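Local coordinates for hypothetical Membrane Spanning Protein (Bacillus cereus, PDB 2FB5) that catalyses the condensation of two ATP molecules into the signalling nucleotide cyclic di-AMP, works slowly on ADP, and is required for efficient spore formation, at residues Lys19-Ile22 with Glu23-Glu26; Ile50-Met53 with Leu54-Gln58; Val97-Arg100 with Asn101-Glu105; Ala170-Gly173 with Leu174-Ser178. All coordinates share one frame; numbering follows the deposited sequence.

Contact 1. Residues Lys19-Ile22 with Glu23-Glu26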
ATOM      1  N   LYS A  19     -14.543   5.915  14.019  1.00 24.98           N
ATOM      2  CA  LYS A  19     -14.436   7.367  14.184  1.00 26.09           C
ATOM      3  C   LYS A  19     -15.814   7.999  14.331  1.00 26.77           C
ATOM      4  O   LYS A  19     -16.001   8.894  15.157  1.00 27.29           O
ATOM      5  CB  LYS A  19     -13.715   8.010  12.998  1.00 26.21           C
ATOM      6  CG  LYS A  19     -12.214   7.726  12.906  1.00 26.66           C
ATOM      7  CD  LYS A  19     -11.702   8.406  11.646  1.00 30.41           C
ATOM      8  CE  LYS A  19     -10.232   8.247  11.452  1.00 35.03           C
ATOM      9  NZ  LYS A  19      -9.817   8.914  10.178  1.00 36.62           N
ATOM     10  N   GLN A  20     -16.771   7.523  13.540  1.00 26.59           N
ATOM     11  CA  GLN A  20     -18.141   8.032  13.602  1.00 27.71           C
ATOM     12  C   GLN A  20     -18.818   7.747  14.948  1.00 27.12           C
ATOM     13  O   GLN A  20     -19.532   8.600  15.466  1.00 27.46           O
ATOM     14  CB  GLN A  20     -18.986   7.488  12.451  1.00 27.81           C
ATOM     15  CG  GLN A  20     -18.597   8.029  11.056  1.00 28.64           C
ATOM     16  CD  GLN A  20     -19.427   7.411   9.932  1.00 30.10           C
ATOM     17  OE1 GLN A  20     -19.896   6.275  10.040  1.00 34.34           O
ATOM     18  NE2 GLN A  20     -19.599   8.157   8.838  1.00 32.16           N
ATOM     19  N   MET A  21     -18.592   6.575  15.530  1.00 26.89           N
ATOM     20  CA  MET A  21     -19.136   6.315  16.865  1.00 26.80           C
ATOM     21  C   MET A  21     -18.479   7.171  17.935  1.00 25.97           C
ATOM     22  O   MET A  21     -19.143   7.587  18.875  1.00 24.81           O
ATOM     23  CB  MET A  21     -19.077   4.841  17.273  1.00 27.14           C
ATOM     24  CG  MET A  21     -19.974   4.549  18.513  1.00 29.44           C
ATOM     25  SD  MET A  21     -21.754   4.847  18.228  1.00 37.02           S
ATOM     26  CE  MET A  21     -21.862   3.835  16.719  1.00 30.95           C
ATOM     27  N   ILE A  22     -17.178   7.419  17.796  1.00 25.93           N
ATOM     28  CA  ILE A  22     -16.475   8.305  18.716  1.00 26.10           C
ATOM     29  C   ILE A  22     -17.074   9.717  18.634  1.00 27.15           C
ATOM     30  O   ILE A  22     -17.292  10.348  19.665  1.00 26.82           O
ATOM     31  CB  ILE A  22     -14.941   8.334  18.456  1.00 25.77           C
ATOM     32  CG1 ILE A  22     -14.320   6.961  18.774  1.00 24.86           C
ATOM     33  CG2 ILE A  22     -14.268   9.467  19.264  1.00 25.53           C
ATOM     34  CD1 ILE A  22     -12.811   6.813  18.444  1.00 25.57           C
ATOM     35  N   GLU A  23     -17.355  10.193  17.417  1.00 28.02           N
ATOM     36  CA  GLU A  23     -17.966  11.515  17.231  1.00 29.49           C
ATOM     37  C   GLU A  23     -19.347  11.597  17.864  1.00 28.80           C
ATOM     38  O   GLU A  23     -19.697  12.613  18.455  1.00 28.68           O
ATOM     39  CB  GLU A  23     -18.080  11.881  15.752  1.00 29.74           C
ATOM     40  CG  GLU A  23     -16.763  12.103  15.052  1.00 31.69           C
ATOM     41  CD  GLU A  23     -16.934  12.435  13.576  1.00 33.41           C
ATOM     42  OE1 GLU A  23     -17.912  11.961  12.938  1.00 38.74           O
ATOM     43  OE2 GLU A  23     -16.078  13.169  13.055  1.00 38.99           O
ATOM     44  N   ILE A  24     -20.128  10.528  17.732  1.00 28.43           N
ATOM     45  CA  ILE A  24     -21.452  10.451  18.348  1.00 28.33           C
ATOM     46  C   ILE A  24     -21.370  10.579  19.886  1.00 28.00           C
ATOM     47  O   ILE A  24     -22.142  11.330  20.501  1.00 26.96           O
ATOM     48  CB  ILE A  24     -22.173   9.159  17.916  1.00 28.48           C
ATOM     49  CG1 ILE A  24     -22.544   9.252  16.423  1.00 28.34           C
ATOM     50  CG2 ILE A  24     -23.416   8.902  18.782  1.00 29.48           C
ATOM     51  CD1 ILE A  24     -23.068   7.948  15.831  1.00 28.96           C
ATOM     52  N   ALA A  25     -20.404   9.871  20.485  1.00 27.08           N
ATOM     53  CA  ALA A  25     -20.162   9.945  21.924  1.00 26.74           C
ATOM     54  C   ALA A  25     -19.695  11.337  22.349  1.00 26.68           C
ATOM     55  O   ALA A  25     -20.161  11.868  23.361  1.00 26.28           O
ATOM     56  CB  ALA A  25     -19.134   8.888  22.355  1.00 26.61           C
ATOM     57  N   GLU A  26     -18.778  11.919  21.583  1.00 26.45           N
ATOM     58  CA  GLU A  26     -18.272  13.267  21.856  1.00 26.72           C
ATOM     59  C   GLU A  26     -19.398  14.297  21.863  1.00 27.42           C
ATOM     60  O   GLU A  26     -19.439  15.185  22.720  1.00 27.07           O
ATOM     61  CB  GLU A  26     -17.280  13.676  20.780  1.00 26.96           C
ATOM     62  CG  GLU A  26     -15.880  13.124  20.927  1.00 27.58           C
ATOM     63  CD  GLU A  26     -15.008  13.518  19.751  1.00 30.57           C
ATOM     64  OE1 GLU A  26     -15.201  12.968  18.646  1.00 30.33           O
ATOM     65  OE2 GLU A  26     -14.131  14.389  19.928  1.00 33.50           O
TER
HETATM   66  O   HOH W   1     -20.798  10.769  13.603  1.00 43.98           O
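Backbone hydrogen bonds tie residues 19-22 to 23-26, each amide reaching the carbonyl four residues earlier. Glu-23 N meets Lys-19 O at 2.9 Å and Glu-26 N meets Ile-22 O at 2.9 Å; Ile-24 N to Gln-20 O and Ala-25 N to Met-21 O lie between them. Water adds a polar link one turn long: a single molecule donates to Gln-20 O at 3.1 Å and to the carboxylate atom Glu-23 OE1 at 3.2 Å, so the carbonyl of Gln-20 serves both the helix bond and the solvent. Among apolar contacts, Met-21 and Ile-24 pass at a slant, Met-21 SD lying 4.1 Å from the end methyl Ile-24 CD1. The thioether gets there because the Met-21 chain leaves opposite its own amide nitrogen (chi1 -165°) and then folds at both chi2 and chi3. One turn on, the branch methyl Ile-22 CG2 lies 3.7 Å from Glu-26 OE1, a van der Waals contact of a methyl with a carboxylate oxygen. Most of these residues are on the surface, but Ala-25 is buried and Met-21 leans on Asn-56, Val-57 and Leu-60 of helix 47-70. The i to i+4 pattern is that of a regular alpha helix, here one arm of the helical hairpin in the N-terminal region of the CdaS family.

Contact 2. Residues Ile50-Met53 with Leu54-Gln58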
ATOM      1  N   ILE A  50     -24.921   7.144  26.760  1.00 31.46           N
ATOM      2  CA  ILE A  50     -23.473   7.332  26.597  1.00 30.93           C
ATOM      3  C   ILE A  50     -22.684   6.047  26.877  1.00 30.40           C
ATOM      4  O   ILE A  50     -21.735   5.739  26.158  1.00 29.85           O
ATOM      5  CB  ILE A  50     -22.918   8.578  27.359  1.00 31.24           C
ATOM      6  CG1 ILE A  50     -21.427   8.789  27.068  1.00 30.06           C
ATOM      7  CG2 ILE A  50     -23.142   8.470  28.851  1.00 32.69           C
ATOM      8  CD1 ILE A  50     -21.136   9.145  25.621  1.00 32.12           C
ATOM      9  N   HIS A  51     -23.102   5.279  27.883  1.00 30.02           N
ATOM     10  CA  HIS A  51     -22.492   3.971  28.138  1.00 29.98           C
ATOM     11  C   HIS A  51     -22.567   3.057  26.907  1.00 29.36           C
ATOM     12  O   HIS A  51     -21.566   2.462  26.517  1.00 28.81           O
ATOM     13  CB  HIS A  51     -23.090   3.310  29.393  1.00 30.48           C
ATOM     14  CG  HIS A  51     -22.552   3.877  30.677  1.00 33.90           C
ATOM     15  ND1 HIS A  51     -21.260   3.649  31.105  1.00 36.62           N
ATOM     16  CD2 HIS A  51     -23.121   4.677  31.612  1.00 36.94           C
ATOM     17  CE1 HIS A  51     -21.058   4.275  32.253  1.00 38.68           C
ATOM     18  NE2 HIS A  51     -22.170   4.911  32.581  1.00 38.65           N
ATOM     19  N   HIS A  52     -23.746   2.977  26.291  1.00 28.78           N
ATOM     20  CA  HIS A  52     -23.949   2.204  25.067  1.00 29.14           C
ATOM     21  C   HIS A  52     -23.038   2.680  23.926  1.00 28.19           C
ATOM     22  O   HIS A  52     -22.427   1.864  23.230  1.00 28.05           O
ATOM     23  CB  HIS A  52     -25.428   2.274  24.643  1.00 29.99           C
ATOM     24  CG  HIS A  52     -25.759   1.464  23.420  1.00 34.36           C
ATOM     25  ND1 HIS A  52     -25.645   0.088  23.378  1.00 38.49           N
ATOM     26  CD2 HIS A  52     -26.229   1.837  22.201  1.00 37.66           C
ATOM     27  CE1 HIS A  52     -26.027  -0.350  22.190  1.00 38.73           C
ATOM     28  NE2 HIS A  52     -26.386   0.690  21.457  1.00 38.89           N
ATOM     29  N   MET A  53     -22.943   4.003  23.761  1.00 26.65           N
ATOM     30  CA  MET A  53     -22.128   4.620  22.724  1.00 25.28           C
ATOM     31  C   MET A  53     -20.672   4.201  22.885  1.00 25.74           C
ATOM     32  O   MET A  53     -19.989   3.878  21.914  1.00 24.91           O
ATOM     33  CB  MET A  53     -22.247   6.153  22.792  1.00 25.22           C
ATOM     34  CG  MET A  53     -23.589   6.711  22.312  1.00 25.74           C
ATOM     35  SD  MET A  53     -23.821   8.473  22.672  1.00 22.20           S
ATOM     36  CE  MET A  53     -25.457   8.692  21.938  1.00 24.35           C
ATOM     37  N   LEU A  54     -20.211   4.197  24.128  1.00 25.90           N
ATOM     38  CA  LEU A  54     -18.844   3.794  24.436  1.00 27.35           C
ATOM     39  C   LEU A  54     -18.640   2.300  24.190  1.00 27.03           C
ATOM     40  O   LEU A  54     -17.569   1.874  23.751  1.00 26.98           O
ATOM     41  CB  LEU A  54     -18.577   4.096  25.889  1.00 27.83           C
ATOM     42  CG  LEU A  54     -17.282   4.801  26.164  1.00 32.18           C
ATOM     43  CD1 LEU A  54     -17.453   6.255  25.719  1.00 34.92           C
ATOM     44  CD2 LEU A  54     -17.021   4.702  27.643  1.00 34.77           C
ATOM     45  N   ALA A  55     -19.674   1.514  24.482  1.00 26.98           N
ATOM     46  CA  ALA A  55     -19.660   0.081  24.191  1.00 27.34           C
ATOM     47  C   ALA A  55     -19.546  -0.166  22.684  1.00 27.33           C
ATOM     48  O   ALA A  55     -18.832  -1.075  22.256  1.00 27.59           O
ATOM     49  CB  ALA A  55     -20.907  -0.594  24.762  1.00 27.93           C
ATOM     50  N   ASN A  56     -20.262   0.640  21.893  1.00 27.06           N
ATOM     51  CA  ASN A  56     -20.168   0.610  20.439  1.00 26.77           C
ATOM     52  C   ASN A  56     -18.782   1.017  19.922  1.00 26.56           C
ATOM     53  O   ASN A  56     -18.274   0.410  18.985  1.00 26.81           O
ATOM     54  CB  ASN A  56     -21.238   1.509  19.811  1.00 27.17           C
ATOM     55  CG  ASN A  56     -22.653   0.946  19.953  1.00 28.05           C
ATOM     56  OD1 ASN A  56     -22.845  -0.223  20.280  1.00 29.88           O
ATOM     57  ND2 ASN A  56     -23.647   1.788  19.696  1.00 26.62           N
ATOM     58  N   VAL A  57     -18.180   2.048  20.510  1.00 25.72           N
ATOM     59  CA  VAL A  57     -16.814   2.431  20.144  1.00 25.46           C
ATOM     60  C   VAL A  57     -15.900   1.230  20.344  1.00 25.70           C
ATOM     61  O   VAL A  57     -15.109   0.906  19.467  1.00 25.00           O
ATOM     62  CB  VAL A  57     -16.280   3.655  20.953  1.00 25.43           C
ATOM     63  CG1 VAL A  57     -14.781   3.868  20.712  1.00 25.62           C
ATOM     64  CG2 VAL A  57     -17.043   4.931  20.591  1.00 24.88           C
ATOM     65  N   GLN A  58     -16.026   0.568  21.494  1.00 26.21           N
ATOM     66  CA  GLN A  58     -15.165  -0.569  21.830  1.00 27.80           C
ATOM     67  C   GLN A  58     -15.346  -1.715  20.828  1.00 27.08           C
ATOM     68  O   GLN A  58     -14.374  -2.294  20.375  1.00 27.23           O
ATOM     69  CB  GLN A  58     -15.384  -1.020  23.290  1.00 28.58           C
ATOM     70  CG  GLN A  58     -14.584  -2.259  23.695  1.00 33.44           C
ATOM     71  CD  GLN A  58     -13.675  -2.056  24.920  1.00 39.22           C
ATOM     72  OE1 GLN A  58     -14.077  -1.462  25.927  1.00 42.84           O
ATOM     73  NE2 GLN A  58     -12.447  -2.569  24.835  1.00 40.21           N
TER
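Two first torsions bring His-52 and Asn-56 together one helical turn apart: the imidazole of His-52 is thrown out opposite its backbone nitrogen (chi1 -178°), while the amide of Asn-56 swings back beside its own nitrogen (chi1 -71°), toward the preceding turn. The two flat groups then meet steeply, their planes 72° apart. Both arms of the amide lie over the same face of the ring. Asn-56 OD1 sits 3.6 Å above the ring plane of His-52, displaced toward the rim, and its nearest ring atom is His-52 CE1 at 3.7 Å. Asn-56 ND2 lies above the NE2-CD2 side, 3.6 Å from His-52 CD2. Backbone bonding keeps this pair in step, since Asn-56 N donates to His-52 O at 2.8 Å. The same carbonyl also lies under the Asn-56 amide, His-52 O being 3.4 Å from Asn-56 CG. Val-57 N repeats the bond to Met-53 O at 2.9 Å, and the branch methyl Val-57 CG2 rests 3.4 Å from Met-53 O. His-52 is on the surface, whereas Met-53 and Val-57 turn to helix 4-35: Met-53 touches Glu-28 and Val-57 packs on Ile-22, which joins this turn of helix 47-70 to the preceding helix of the hairpin.

Contact 3. Residues Val97-Arg100 with Asn101-Glu105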
ATOM      1  N   VAL A  97      -3.289 -18.741  18.831  1.00 21.38           N
ATOM      2  CA  VAL A  97      -2.195 -18.071  18.119  1.00 21.17           C
ATOM      3  C   VAL A  97      -2.555 -17.966  16.634  1.00 21.79           C
ATOM      4  O   VAL A  97      -2.845 -18.980  15.994  1.00 21.27           O
ATOM      5  CB  VAL A  97      -0.888 -18.887  18.232  1.00 21.80           C
ATOM      6  CG1 VAL A  97       0.228 -18.261  17.385  1.00 22.36           C
ATOM      7  CG2 VAL A  97      -0.438 -18.992  19.696  1.00 19.47           C
ATOM      8  N   VAL A  98      -2.543 -16.755  16.081  1.00 21.57           N
ATOM      9  CA  VAL A  98      -2.662 -16.629  14.640  1.00 21.68           C
ATOM     10  C   VAL A  98      -1.307 -16.251  14.062  1.00 21.79           C
ATOM     11  O   VAL A  98      -0.802 -15.159  14.324  1.00 21.76           O
ATOM     12  CB  VAL A  98      -3.735 -15.608  14.220  1.00 22.15           C
ATOM     13  CG1 VAL A  98      -3.889 -15.617  12.708  1.00 21.02           C
ATOM     14  CG2 VAL A  98      -5.053 -15.925  14.923  1.00 21.50           C
ATOM     15  N   GLU A  99      -0.719 -17.178  13.306  1.00 21.39           N
ATOM     16  CA  GLU A  99       0.542 -16.945  12.625  1.00 21.80           C
ATOM     17  C   GLU A  99       0.388 -15.806  11.634  1.00 22.01           C
ATOM     18  O   GLU A  99      -0.605 -15.746  10.879  1.00 21.18           O
ATOM     19  CB  GLU A  99       1.010 -18.201  11.886  1.00 21.96           C
ATOM     20  CG  GLU A  99       2.446 -18.109  11.385  1.00 21.80           C
ATOM     21  CD  GLU A  99       2.983 -19.435  10.849  1.00 23.29           C
ATOM     22  OE1 GLU A  99       2.670 -20.499  11.427  1.00 24.77           O
ATOM     23  OE2 GLU A  99       3.723 -19.406   9.842  1.00 25.02           O
ATOM     24  N   ARG A 100       1.355 -14.894  11.654  1.00 21.82           N
ATOM     25  CA  ARG A 100       1.329 -13.755  10.732  1.00 22.81           C
ATOM     26  C   ARG A 100       2.514 -13.862   9.755  1.00 23.29           C
ATOM     27  O   ARG A 100       2.621 -14.876   9.057  1.00 23.19           O
ATOM     28  CB  ARG A 100       1.177 -12.407  11.496  1.00 21.74           C
ATOM     29  CG  ARG A 100      -0.231 -12.268  12.142  1.00 22.20           C
ATOM     30  CD  ARG A 100      -0.415 -11.033  13.028  1.00 22.94           C
ATOM     31  NE  ARG A 100      -0.656  -9.791  12.289  1.00 22.82           N
ATOM     32  CZ  ARG A 100       0.170  -8.746  12.293  1.00 25.28           C
ATOM     33  NH1 ARG A 100       1.297  -8.792  12.988  1.00 22.26           N
ATOM     34  NH2 ARG A 100      -0.125  -7.654  11.606  1.00 24.13           N
ATOM     35  N   ASN A 101       3.390 -12.864   9.685  1.00 23.94           N
ATOM     36  CA  ASN A 101       4.486 -12.926   8.715  1.00 25.85           C
ATOM     37  C   ASN A 101       5.642 -13.851   9.133  1.00 26.54           C
ATOM     38  O   ASN A 101       6.364 -14.372   8.278  1.00 27.22           O
ATOM     39  CB  ASN A 101       5.016 -11.526   8.353  1.00 26.40           C
ATOM     40  CG  ASN A 101       6.033 -11.564   7.200  1.00 29.85           C
ATOM     41  OD1 ASN A 101       5.725 -12.059   6.120  1.00 31.86           O
ATOM     42  ND2 ASN A 101       7.265 -11.088   7.452  1.00 31.35           N
ATOM     43  N   GLU A 102       5.818 -14.062  10.433  1.00 26.48           N
ATOM     44  CA  GLU A 102       6.947 -14.846  10.925  1.00 27.30           C
ATOM     45  C   GLU A 102       6.559 -16.271  11.332  1.00 26.95           C
ATOM     46  O   GLU A 102       5.517 -16.488  11.979  1.00 26.02           O
ATOM     47  CB  GLU A 102       7.646 -14.112  12.078  1.00 27.40           C
ATOM     48  CG  GLU A 102       8.135 -12.732  11.680  1.00 28.48           C
ATOM     49  CD  GLU A 102       8.552 -11.847  12.852  1.00 30.11           C
ATOM     50  OE1 GLU A 102       8.661 -12.331  14.002  1.00 32.78           O
ATOM     51  OE2 GLU A 102       8.768 -10.642  12.603  1.00 35.03           O
ATOM     52  N   THR A 103       7.392 -17.238  10.945  1.00 26.63           N
ATOM     53  CA  THR A 103       7.126 -18.650  11.266  1.00 26.75           C
ATOM     54  C   THR A 103       7.438 -18.934  12.737  1.00 26.47           C
ATOM     55  O   THR A 103       8.287 -18.278  13.342  1.00 26.09           O
ATOM     56  CB  THR A 103       7.877 -19.636  10.325  1.00 27.03           C
ATOM     57  OG1 THR A 103       9.282 -19.567  10.571  1.00 28.78           O
ATOM     58  CG2 THR A 103       7.594 -19.312   8.844  1.00 26.97           C
ATOM     59  N   LEU A 104       6.750 -19.916  13.306  1.00 25.67           N
ATOM     60  CA  LEU A 104       6.708 -20.066  14.753  1.00 25.38           C
ATOM     61  C   LEU A 104       7.178 -21.416  15.294  1.00 25.17           C
ATOM     62  O   LEU A 104       7.134 -21.643  16.505  1.00 24.04           O
ATOM     63  CB  LEU A 104       5.271 -19.805  15.230  1.00 24.87           C
ATOM     64  CG  LEU A 104       4.685 -18.447  14.831  1.00 24.96           C
ATOM     65  CD1 LEU A 104       3.205 -18.376  15.162  1.00 22.69           C
ATOM     66  CD2 LEU A 104       5.464 -17.326  15.536  1.00 23.77           C
ATOM     67  N   GLU A 105       7.626 -22.304  14.406  1.00 25.37           N
ATOM     68  CA  GLU A 105       7.945 -23.685  14.801  1.00 25.82           C
ATOM     69  C   GLU A 105       9.101 -23.802  15.813  1.00 25.40           C
ATOM     70  O   GLU A 105       9.132 -24.743  16.599  1.00 25.10           O
ATOM     71  CB  GLU A 105       8.199 -24.576  13.569  1.00 26.39           C
ATOM     72  CG  GLU A 105       9.578 -24.407  12.932  1.00 30.20           C
ATOM     73  CD  GLU A 105       9.757 -23.063  12.237  1.00 33.08           C
ATOM     74  OE1 GLU A 105      10.907 -22.590  12.151  1.00 34.46           O
ATOM     75  OE2 GLU A 105       8.745 -22.473  11.795  1.00 33.75           O
TER
HETATM   76  O   HOH W   2       5.069 -21.636  11.914  1.00 32.21           O
HETATM   77  O   HOH W   3       3.704 -14.879  13.139  1.00 23.12           O
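Glu-99 lays its aliphatic stem over Leu-104, the two side chains sliding past each other in opposite directions so that Glu-99 CG comes 3.9 Å from the methyl Leu-104 CD1. The same methyl meets Val-97 end on, Val-97 CG1 lying 3.7 Å away, and thus packs against both residues. The stem also passes the backbone of the turn, with Glu-99 CG 3.5 Å from Glu-102 O. An extended chain leaving opposite the backbone nitrogen (chi1 -169°) carries the carboxylate alongside Thr-103, where Glu-99 OE2 is 4.0 Å from Thr-103 CG2. That oxygen also forms a salt bridge with Lys-141 on the adjacent strand 137-141, which probably favours the charged form of this buried acid.

The chain is leaving strand 94-98 of the mixed sheet of the DisA-type nucleotide-binding domain and doubling back: the two segments run 139° apart, and no direct hydrogen bond joins them. Two waters make the polar links instead. One donates to Glu-99 OE1 at 2.7 Å and accepts from Leu-104 N at 2.8 Å, tying the carboxylate to the returning backbone. The second accepts from Arg-100 N and donates to Glu-102 O at 2.7 Å, bridging the bend itself.

Asp-179 receives the amides of Asn-101 and Glu-102 on its two carboxylate oxygens, while Arg-100 NE bonds to Tyr-69 O, at the end of helix 47-70, and Arg-100 NH1 to Asp-179 O. Leu-104 and Val-97 share Leu-139 as a further apolar neighbour.

Contact 4. Residues Ala170-Gly173 with Leu174-Ser178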
ATOM      1  N   ALA A 170       1.509 -16.403  28.416  1.00 25.04           N
ATOM      2  CA  ALA A 170       1.982 -17.152  27.243  1.00 24.83           C
ATOM      3  C   ALA A 170       1.717 -16.369  25.958  1.00 24.88           C
ATOM      4  O   ALA A 170       2.541 -16.363  25.037  1.00 24.53           O
ATOM      5  CB  ALA A 170       1.309 -18.519  27.177  1.00 24.52           C
ATOM      6  N   ALA A 171       0.553 -15.724  25.906  1.00 24.33           N
ATOM      7  CA  ALA A 171       0.192 -14.864  24.801  1.00 24.62           C
ATOM      8  C   ALA A 171       1.182 -13.709  24.685  1.00 24.93           C
ATOM      9  O   ALA A 171       1.735 -13.456  23.613  1.00 24.21           O
ATOM     10  CB  ALA A 171      -1.221 -14.335  24.988  1.00 24.83           C
ATOM     11  N   ILE A 172       1.393 -13.012  25.798  1.00 24.98           N
ATOM     12  CA  ILE A 172       2.329 -11.898  25.823  1.00 25.42           C
ATOM     13  C   ILE A 172       3.705 -12.413  25.439  1.00 24.81           C
ATOM     14  O   ILE A 172       4.382 -11.808  24.606  1.00 25.66           O
ATOM     15  CB  ILE A 172       2.352 -11.182  27.202  1.00 25.03           C
ATOM     16  CG1 ILE A 172       0.974 -10.569  27.486  1.00 25.37           C
ATOM     17  CG2 ILE A 172       3.416 -10.090  27.228  1.00 25.28           C
ATOM     18  CD1 ILE A 172       0.806 -10.063  28.919  1.00 26.24           C
ATOM     19  N   GLY A 173       4.082 -13.554  26.009  1.00 24.57           N
ATOM     20  CA  GLY A 173       5.415 -14.135  25.812  1.00 23.72           C
ATOM     21  C   GLY A 173       5.716 -14.462  24.361  1.00 23.37           C
ATOM     22  O   GLY A 173       6.799 -14.162  23.864  1.00 22.57           O
ATOM     23  N   LEU A 174       4.749 -15.069  23.664  1.00 22.56           N
ATOM     24  CA  LEU A 174       4.939 -15.370  22.252  1.00 21.92           C
ATOM     25  C   LEU A 174       4.961 -14.086  21.412  1.00 22.27           C
ATOM     26  O   LEU A 174       5.739 -13.969  20.449  1.00 22.04           O
ATOM     27  CB  LEU A 174       3.857 -16.343  21.720  1.00 21.40           C
ATOM     28  CG  LEU A 174       4.126 -16.772  20.271  1.00 20.99           C
ATOM     29  CD1 LEU A 174       5.475 -17.523  20.129  1.00 21.32           C
ATOM     30  CD2 LEU A 174       2.960 -17.579  19.656  1.00 21.29           C
ATOM     31  N   SER A 175       4.126 -13.120  21.786  1.00 22.47           N
ATOM     32  CA  SER A 175       4.039 -11.866  21.043  1.00 22.93           C
ATOM     33  C   SER A 175       5.314 -11.013  21.122  1.00 23.25           C
ATOM     34  O   SER A 175       5.507 -10.119  20.281  1.00 23.16           O
ATOM     35  CB  SER A 175       2.821 -11.050  21.488  1.00 23.12           C
ATOM     36  OG  SER A 175       3.069 -10.374  22.709  1.00 23.60           O
ATOM     37  N   GLU A 176       6.154 -11.286  22.127  1.00 23.47           N
ATOM     38  CA  GLU A 176       7.463 -10.613  22.307  1.00 24.56           C
ATOM     39  C   GLU A 176       8.538 -11.163  21.370  1.00 24.51           C
ATOM     40  O   GLU A 176       9.531 -10.495  21.096  1.00 25.03           O
ATOM     41  CB  GLU A 176       7.968 -10.753  23.761  1.00 23.96           C
ATOM     42  CG  GLU A 176       7.167  -9.986  24.830  1.00 25.43           C
ATOM     43  CD  GLU A 176       7.492 -10.399  26.293  1.00 26.72           C
ATOM     44  OE1 GLU A 176       8.217 -11.390  26.525  1.00 30.99           O
ATOM     45  OE2 GLU A 176       7.001  -9.730  27.224  1.00 29.88           O
ATOM     46  N   LYS A 177       8.355 -12.392  20.901  1.00 24.19           N
ATOM     47  CA  LYS A 177       9.387 -13.079  20.124  1.00 24.37           C
ATOM     48  C   LYS A 177       9.030 -13.212  18.651  1.00 24.42           C
ATOM     49  O   LYS A 177       9.821 -13.721  17.859  1.00 24.62           O
ATOM     50  CB  LYS A 177       9.622 -14.470  20.709  1.00 24.58           C
ATOM     51  CG  LYS A 177      10.056 -14.470  22.162  1.00 25.76           C
ATOM     52  CD  LYS A 177      11.433 -13.842  22.306  1.00 27.88           C
ATOM     53  CE  LYS A 177      11.852 -13.811  23.763  1.00 31.01           C
ATOM     54  NZ  LYS A 177      13.266 -13.354  23.907  1.00 31.79           N
ATOM     55  N   SER A 178       7.826 -12.769  18.302  1.00 24.38           N
ATOM     56  CA  SER A 178       7.302 -12.890  16.944  1.00 24.65           C
ATOM     57  C   SER A 178       6.231 -11.847  16.673  1.00 24.40           C
ATOM     58  O   SER A 178       5.775 -11.153  17.581  1.00 24.58           O
ATOM     59  CB  SER A 178       6.697 -14.279  16.750  1.00 24.69           C
ATOM     60  OG  SER A 178       5.472 -14.374  17.452  1.00 25.24           O
TER
HETATM   61  O   HOH W   4       8.880 -13.935  25.456  1.00 31.87           O
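Ser-175 turns its hydroxyl back along the helix to Ile-172 O, donating from OG to that carbonyl at 2.7 Å. With chi1 at 79° the oxygen is wedged between the serine's own nitrogen and carbonyl carbon, which brings it close to the preceding turn; it approaches at a C=O...O angle of 118°, well bent from the carbonyl direction. Ser-175 OG is also hydrogen-bonded to Gly-198 N, so this buried hydroxyl joins the helix to the loop before strand 199-203.

Ile-172 and Glu-176 run across each other at an angle, one turn apart. The branch methyl Ile-172 CG2 touches Glu-176 OE2 at 3.6 Å, and the stem of the glutamate passes the carbonyl, with Glu-176 CG 3.3 Å from Ile-172 O. OE2 is bonded in turn to the hydroxyl of Thr-155, while a water links the other oxygen, Glu-176 OE1, to Gly-173 O, donating to both.

Here the last turn of helix 166-175, which packs on the mixed sheet of the DisA-type domain, gives way to a loop. Leu-174 N and Ser-175 N still make i to i+4 bonds to Ala-170 O and Ala-171 O, but Glu-176 N has two weak bonds, to Ile-172 O and to Gly-173 O. Leu-174 O then accepts from opposite faces of its plane: Lys-177 N at 3.1 Å and Ser-178 OG at 3.0 Å, the hydroxyl standing above the carbonyl plane. Ala-171 and Leu-174 face the sheet, both touching Ile-182; Leu-174 also meets Val-97 of strand 94-98.

The four contacts fall into two pairs. Contacts 1 and 2, with centres 9 Å apart, lie on the two arms of the N-terminal helical hairpin and touch directly: Ala-25 O is 3.7 Å from Ile-50 CD1. Contacts 3 and 4 have centres 11 Å apart and meet where Leu-104 CD2 lies 3.5 Å from Ser-178 CB. The pairs occupy opposite sides of the chain's centre; even contacts 2 and 4 keep about 16 Å between nearest atoms. Contacts 3 and 4 thus belong to the DisA-type domain expected to carry the nucleotide chemistry, whereas contacts 1 and 2 lie in the helical N-terminal part.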